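Local coordinates for protein UDP-galactopyranose mutase (Deinococcus radiodurans, PDB 3HDQ) that binds FAD and UDP-galactopyranose, and probably interconverts the pyranose and furanose forms of the UDP-linked sugar as a flavin-dependent mutase, at residues F87-L98 with N372-L381. Numbering follows the deposited sequence.
With FAD (flavin-adenine dinucleotide), chain L.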
loop_
_atom_site.group_PDB
_atom_site.type_symbol
_atom_site.label_atom_id
_atom_site.label_comp_id
_atom_site.label_asym_id
_atom_site.label_seq_id
_atom_site.Cartn_x
_atom_site.Cartn_y
_atom_site.Cartn_z
ATOM N N PHE A 87 -0.839 3.362 -19.703
ATOM C CA PHE A 87 -2.220 3.108 -20.087
ATOM C C PHE A 87 -2.600 3.781 -21.402
ATOM O O PHE A 87 -2.327 4.962 -21.612
ATOM C CB PHE A 87 -3.234 3.497 -19.003
ATOM C CG PHE A 87 -4.647 3.151 -19.387
ATOM C CD1 PHE A 87 -5.122 1.858 -19.223
ATOM C CD2 PHE A 87 -5.479 4.097 -19.973
ATOM C CE1 PHE A 87 -6.418 1.522 -19.614
ATOM C CE2 PHE A 87 -6.770 3.771 -20.357
ATOM C CZ PHE A 87 -7.241 2.479 -20.180
ATOM N N HIS A 88 -3.226 3.017 -22.292
ATOM C CA HIS A 88 -3.657 3.561 -23.573
ATOM C C HIS A 88 -4.851 2.795 -24.102
ATOM O O HIS A 88 -4.908 1.580 -23.997
ATOM C CB HIS A 88 -2.519 3.534 -24.601
ATOM C CG HIS A 88 -2.003 2.161 -24.895
ATOM N ND1 HIS A 88 -2.455 1.411 -25.960
ATOM C CD2 HIS A 88 -1.083 1.398 -24.259
ATOM C CE1 HIS A 88 -1.833 0.245 -25.968
ATOM N NE2 HIS A 88 -0.998 0.210 -24.944
ATOM N N THR A 89 -5.810 3.497 -24.681
ATOM C CA THR A 89 -6.910 2.784 -25.303
ATOM C C THR A 89 -7.569 3.573 -26.426
ATOM O O THR A 89 -7.444 4.804 -26.497
ATOM C CB THR A 89 -7.978 2.371 -24.268
ATOM O OG1 THR A 89 -8.921 1.477 -24.878
ATOM C CG2 THR A 89 -8.698 3.597 -23.727
ATOM N N ASN A 90 -8.249 2.840 -27.308
ATOM C CA ASN A 90 -9.140 3.431 -28.295
ATOM C C ASN A 90 -10.595 3.291 -27.879
ATOM O O ASN A 90 -11.481 3.843 -28.532
ATOM C CB ASN A 90 -8.937 2.788 -29.666
ATOM C CG ASN A 90 -7.690 3.295 -30.365
ATOM O OD1 ASN A 90 -7.486 4.508 -30.486
ATOM N ND2 ASN A 90 -6.840 2.367 -30.816
ATOM N N SER A 91 -10.846 2.544 -26.801
ATOM C CA SER A 91 -12.219 2.320 -26.357
ATOM C C SER A 91 -12.654 3.384 -25.367
ATOM O O SER A 91 -12.117 3.487 -24.265
ATOM C CB SER A 91 -12.371 0.936 -25.747
ATOM O OG SER A 91 -11.615 0.006 -26.505
ATOM N N LYS A 92 -13.648 4.162 -25.765
ATOM C CA LYS A 92 -14.146 5.247 -24.942
ATOM C C LYS A 92 -14.787 4.696 -23.666
ATOM O O LYS A 92 -14.643 5.283 -22.586
ATOM C CB LYS A 92 -15.108 6.108 -25.764
ATOM C CG LYS A 92 -15.827 7.215 -25.030
ATOM C CD LYS A 92 -16.668 8.003 -26.030
ATOM C CE LYS A 92 -17.393 9.158 -25.383
ATOM N NZ LYS A 92 -18.325 8.664 -24.327
ATOM N N ASP A 93 -15.456 3.549 -23.787
ATOM C CA ASP A 93 -16.086 2.898 -22.637
ATOM C C ASP A 93 -15.083 2.383 -21.586
ATOM O O ASP A 93 -15.320 2.514 -20.386
ATOM C CB ASP A 93 -17.013 1.762 -23.095
ATOM C CG ASP A 93 -16.267 0.650 -23.823
ATOM O OD1 ASP A 93 -15.381 0.963 -24.655
ATOM O OD2 ASP A 93 -16.564 -0.541 -23.567
ATOM N N VAL A 94 -13.978 1.782 -22.023
ATOM C CA VAL A 94 -12.939 1.355 -21.078
ATOM C C VAL A 94 -12.396 2.600 -20.386
ATOM O O VAL A 94 -12.281 2.637 -19.163
ATOM C CB VAL A 94 -11.770 0.612 -21.755
ATOM C CG1 VAL A 94 -10.579 0.424 -20.770
ATOM C CG2 VAL A 94 -12.244 -0.727 -22.311
ATOM N N PHE A 95 -12.083 3.627 -21.172
ATOM C CA PHE A 95 -11.572 4.859 -20.593
ATOM C C PHE A 95 -12.555 5.470 -19.581
ATOM O O PHE A 95 -12.160 5.880 -18.487
ATOM C CB PHE A 95 -11.152 5.870 -21.666
ATOM C CG PHE A 95 -10.525 7.109 -21.097
ATOM C CD1 PHE A 95 -11.246 8.291 -21.005
ATOM C CD2 PHE A 95 -9.222 7.081 -20.616
ATOM C CE1 PHE A 95 -10.674 9.427 -20.459
ATOM C CE2 PHE A 95 -8.646 8.205 -20.064
ATOM C CZ PHE A 95 -9.372 9.385 -19.988
ATOM N N GLU A 96 -13.838 5.497 -19.916
ATOM C CA GLU A 96 -14.811 6.055 -18.980
ATOM C C GLU A 96 -15.016 5.175 -17.735
ATOM O O GLU A 96 -15.126 5.678 -16.620
ATOM C CB GLU A 96 -16.129 6.393 -19.690
ATOM C CG GLU A 96 -15.935 7.523 -20.719
ATOM C CD GLU A 96 -17.226 8.109 -21.256
ATOM O OE1 GLU A 96 -18.236 7.378 -21.349
ATOM O OE2 GLU A 96 -17.219 9.309 -21.596
ATOM N N TYR A 97 -15.037 3.863 -17.921
ATOM C CA TYR A 97 -15.164 2.953 -16.795
ATOM C C TYR A 97 -14.068 3.210 -15.755
ATOM O O TYR A 97 -14.346 3.455 -14.581
ATOM C CB TYR A 97 -15.120 1.511 -17.275
ATOM C CG TYR A 97 -15.009 0.536 -16.146
ATOM C CD1 TYR A 97 -16.124 0.190 -15.399
ATOM C CD2 TYR A 97 -13.785 -0.022 -15.809
ATOM C CE1 TYR A 97 -16.026 -0.685 -14.351
ATOM C CE2 TYR A 97 -13.678 -0.898 -14.767
ATOM C CZ TYR A 97 -14.803 -1.231 -14.035
ATOM O OH TYR A 97 -14.700 -2.112 -12.978
ATOM N N LEU A 98 -12.822 3.183 -16.206
ATOM C CA LEU A 98 -11.682 3.445 -15.341
ATOM C C LEU A 98 -11.727 4.837 -14.701
ATOM O O LEU A 98 -11.209 5.037 -13.604
ATOM C CB LEU A 98 -10.386 3.270 -16.128
ATOM C CG LEU A 98 -9.575 2.000 -15.890
ATOM C CD1 LEU A 98 -10.403 0.879 -15.280
ATOM C CD2 LEU A 98 -8.891 1.558 -17.173
ATOM N N ASN A 372 -3.079 -5.974 -23.775
ATOM C CA ASN A 372 -2.722 -4.777 -23.012
ATOM C C ASN A 372 -3.754 -4.563 -21.905
ATOM O O ASN A 372 -4.779 -5.248 -21.865
ATOM C CB ASN A 372 -2.644 -3.536 -23.917
ATOM C CG ASN A 372 -1.661 -3.707 -25.063
ATOM O OD1 ASN A 372 -0.554 -4.216 -24.877
ATOM N ND2 ASN A 372 -2.063 -3.284 -26.260
ATOM N N MET A 373 -3.508 -3.601 -21.021
ATOM C CA MET A 373 -4.422 -3.368 -19.911
ATOM C C MET A 373 -5.853 -3.101 -20.385
ATOM O O MET A 373 -6.805 -3.718 -19.897
ATOM C CB MET A 373 -3.919 -2.234 -19.007
ATOM C CG MET A 373 -2.642 -2.556 -18.255
ATOM S SD MET A 373 -2.057 -1.178 -17.225
ATOM C CE MET A 373 -1.307 -0.111 -18.466
ATOM N N ASP A 374 -6.011 -2.175 -21.324
ATOM C CA ASP A 374 -7.350 -1.809 -21.762
ATOM C C ASP A 374 -8.121 -3.012 -22.311
ATOM O O ASP A 374 -9.312 -3.149 -22.049
ATOM C CB ASP A 374 -7.316 -0.664 -22.778
ATOM C CG ASP A 374 -6.773 -1.091 -24.126
ATOM O OD1 ASP A 374 -7.397 -0.763 -25.153
ATOM O OD2 ASP A 374 -5.718 -1.751 -24.160
ATOM N N GLN A 375 -7.437 -3.877 -23.062
ATOM C CA GLN A 375 -8.063 -5.074 -23.640
ATOM C C GLN A 375 -8.498 -6.045 -22.561
ATOM O O GLN A 375 -9.543 -6.680 -22.680
ATOM C CB GLN A 375 -7.101 -5.794 -24.593
ATOM C CG GLN A 375 -6.718 -4.986 -25.821
ATOM C CD GLN A 375 -5.634 -5.663 -26.635
ATOM O OE1 GLN A 375 -4.488 -5.795 -26.190
ATOM N NE2 GLN A 375 -5.989 -6.097 -27.836
ATOM N N VAL A 376 -7.697 -6.176 -21.507
ATOM C CA VAL A 376 -8.131 -7.002 -20.385
ATOM C C VAL A 376 -9.367 -6.398 -19.712
ATOM O O VAL A 376 -10.317 -7.121 -19.422
ATOM C CB VAL A 376 -7.016 -7.297 -19.365
ATOM C CG1 VAL A 376 -7.595 -7.976 -18.121
ATOM C CG2 VAL A 376 -5.956 -8.195 -20.008
ATOM N N VAL A 377 -9.374 -5.085 -19.486
ATOM C CA VAL A 377 -10.567 -4.450 -18.936
ATOM C C VAL A 377 -11.796 -4.755 -19.817
ATOM O O VAL A 377 -12.848 -5.157 -19.321
ATOM C CB VAL A 377 -10.398 -2.926 -18.737
ATOM C CG1 VAL A 377 -11.717 -2.301 -18.340
ATOM C CG2 VAL A 377 -9.340 -2.624 -17.671
ATOM N N ALA A 378 -11.649 -4.591 -21.124
ATOM C CA ALA A 378 -12.753 -4.845 -22.052
ATOM C C ALA A 378 -13.199 -6.299 -21.980
ATOM O O ALA A 378 -14.390 -6.588 -22.043
ATOM C CB ALA A 378 -12.356 -4.478 -23.499
ATOM N N GLN A 379 -12.234 -7.207 -21.860
ATOM C CA GLN A 379 -12.551 -8.628 -21.713
ATOM C C GLN A 379 -13.374 -8.868 -20.445
ATOM O O GLN A 379 -14.382 -9.580 -20.468
ATOM C CB GLN A 379 -11.278 -9.492 -21.692
ATOM C CG GLN A 379 -11.543 -10.987 -21.911
ATOM C CD GLN A 379 -10.322 -11.868 -21.642
ATOM O OE1 GLN A 379 -9.565 -11.639 -20.693
ATOM N NE2 GLN A 379 -10.134 -12.892 -22.480
ATOM N N ALA A 380 -12.935 -8.273 -19.341
ATOM C CA ALA A 380 -13.602 -8.453 -18.053
ATOM C C ALA A 380 -15.034 -7.895 -18.056
ATOM O O ALA A 380 -15.950 -8.521 -17.521
ATOM C CB ALA A 380 -12.763 -7.829 -16.925
ATOM N N LEU A 381 -15.221 -6.724 -18.667
ATOM C CA LEU A 381 -16.542 -6.111 -18.762
ATOM C C LEU A 381 -17.460 -6.995 -19.583
ATOM O O LEU A 381 -18.633 -7.146 -19.255
ATOM C CB LEU A 381 -16.473 -4.720 -19.396
ATOM C CG LEU A 381 -15.727 -3.662 -18.578
ATOM C CD1 LEU A 381 -15.648 -2.351 -19.354
ATOM C CD2 LEU A 381 -16.397 -3.458 -17.226
HETATM P PA FAD L . -2.237 -10.167 -13.958
HETATM O O1A FAD L . -1.803 -8.850 -13.687
HETATM O O2A FAD L . -1.126 -10.969 -14.265
HETATM O O5B FAD L . -2.926 -10.672 -12.668
HETATM C C5B FAD L . -3.270 -11.982 -12.420
HETATM C C4B FAD L . -3.102 -12.209 -10.954
HETATM O O4B FAD L . -3.446 -13.508 -10.631
HETATM C C3B FAD L . -1.644 -12.061 -10.591
HETATM O O3B FAD L . -1.409 -11.003 -9.723
HETATM C C2B FAD L . -1.294 -13.353 -9.934
HETATM O O2B FAD L . -0.534 -13.110 -8.813
HETATM C C1B FAD L . -2.635 -13.942 -9.606
HETATM N N9A FAD L . -2.566 -15.393 -9.476
HETATM C C8A FAD L . -2.113 -16.294 -10.356
HETATM N N7A FAD L . -2.212 -17.498 -9.852
HETATM C C5A FAD L . -2.728 -17.399 -8.638
HETATM C C6A FAD L . -3.046 -18.316 -7.661
HETATM N N6A FAD L . -3.004 -19.581 -7.905
HETATM N N1A FAD L . -3.572 -17.910 -6.487
HETATM C C2A FAD L . -3.772 -16.596 -6.259
HETATM N N3A FAD L . -3.460 -15.698 -7.217
HETATM C C4A FAD L . -2.938 -16.080 -8.380
HETATM N N1 FAD L . -0.173 -3.110 -20.734
HETATM C C2 FAD L . -0.485 -1.909 -21.232
HETATM O O2 FAD L . -1.599 -1.646 -21.570
HETATM N N3 FAD L . 0.486 -0.996 -21.336
HETATM C C4 FAD L . 1.750 -1.284 -20.943
HETATM O O4 FAD L . 2.619 -0.485 -21.030
HETATM C C4X FAD L . 2.042 -2.506 -20.459
HETATM N N5 FAD L . 3.307 -2.785 -20.087
HETATM C C5X FAD L . 3.599 -4.007 -19.598
HETATM C C6 FAD L . 4.888 -4.278 -19.209
HETATM C C7 FAD L . 5.197 -5.512 -18.709
HETATM C C7M FAD L . 6.576 -5.820 -18.295
HETATM C C8 FAD L . 4.227 -6.463 -18.582
HETATM C C8M FAD L . 4.616 -7.788 -18.043
HETATM C C9 FAD L . 2.931 -6.185 -18.966
HETATM C C9A FAD L . 2.606 -4.956 -19.483
HETATM N N10 FAD L . 1.329 -4.659 -19.860
HETATM C C10 FAD L . 1.067 -3.430 -20.352
HETATM C "C1'" FAD L . 0.256 -5.685 -19.865
HETATM C "C2'" FAD L . -0.500 -5.774 -18.559
HETATM O "O2'" FAD L . 0.426 -6.152 -17.605
HETATM C "C3'" FAD L . -1.615 -6.814 -18.577
HETATM O "O3'" FAD L . -2.627 -6.552 -19.444
HETATM C "C4'" FAD L . -2.399 -6.757 -17.318
HETATM O "O4'" FAD L . -1.495 -6.307 -16.357
HETATM C "C5'" FAD L . -2.940 -8.129 -17.048
HETATM O "O5'" FAD L . -4.020 -8.182 -16.191
HETATM P P FAD L . -4.472 -9.562 -15.648
HETATM O O1P FAD L . -5.414 -9.369 -14.617
HETATM O O2P FAD L . -5.085 -10.246 -16.723
HETATM O O3P FAD L . -3.205 -10.338 -15.172
HETATM O O HOH W 1 -3.577 -0.312 -21.821
HETATM O O HOH W 2 0.804 -1.752 -24.528
HETATM O O HOH W 3 -7.195 0.133 -27.760
HETATM O O HOH W 4 -9.783 -2.340 -25.397
#
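Thr-89 turns OG1 away from its own amide nitrogen (chi1 -170°), while Asp-374 sets CG between backbone N and carbonyl carbon, and hydroxyl and carboxylate meet where strand 88-89 passes the first turn of helix 373-388. Thr-89 OG1 donates to Asp-374 OD1 at 2.7 Å, on the anti side and 23° out of the carboxylate plane. The same hydroxyl oxygen accepts from Ser-91 N, closing an ST turn that leads into helix 92-99. Two waters also donate to OD1, one carried by Asn-90 N, so this buried oxygen takes three bonds. A valine in place of Thr-89 would probably leave OD1 to its waters and Ser-91 N without its acceptor.

One residue back, at the N-terminal end of the helix, lies the flavin, in a Rossmann-type FAD-binding fold: Met-373 N donates to FAD O2 at 2.8 Å, and the bent Met-373 side chain lays CE 3.4 Å from FAD C2. Asn-372 brings ND2 to the edge of the His-88 ring, 3.5 Å from CE1, while its OD1 takes Arg-198 of the substrate site and ND1 of His-88 pairs with Asp-212.

Farther on, the two helices cross at 87°. Val-94 CG1 packs on Val-377 CG1 at 3.8 Å, and Leu-381 CD2 sits over the Tyr-97 ring face in a CH-pi contact, 4.1 Å from its centroid; Tyr-97 OH reaches Glu-46 on helix 39-50.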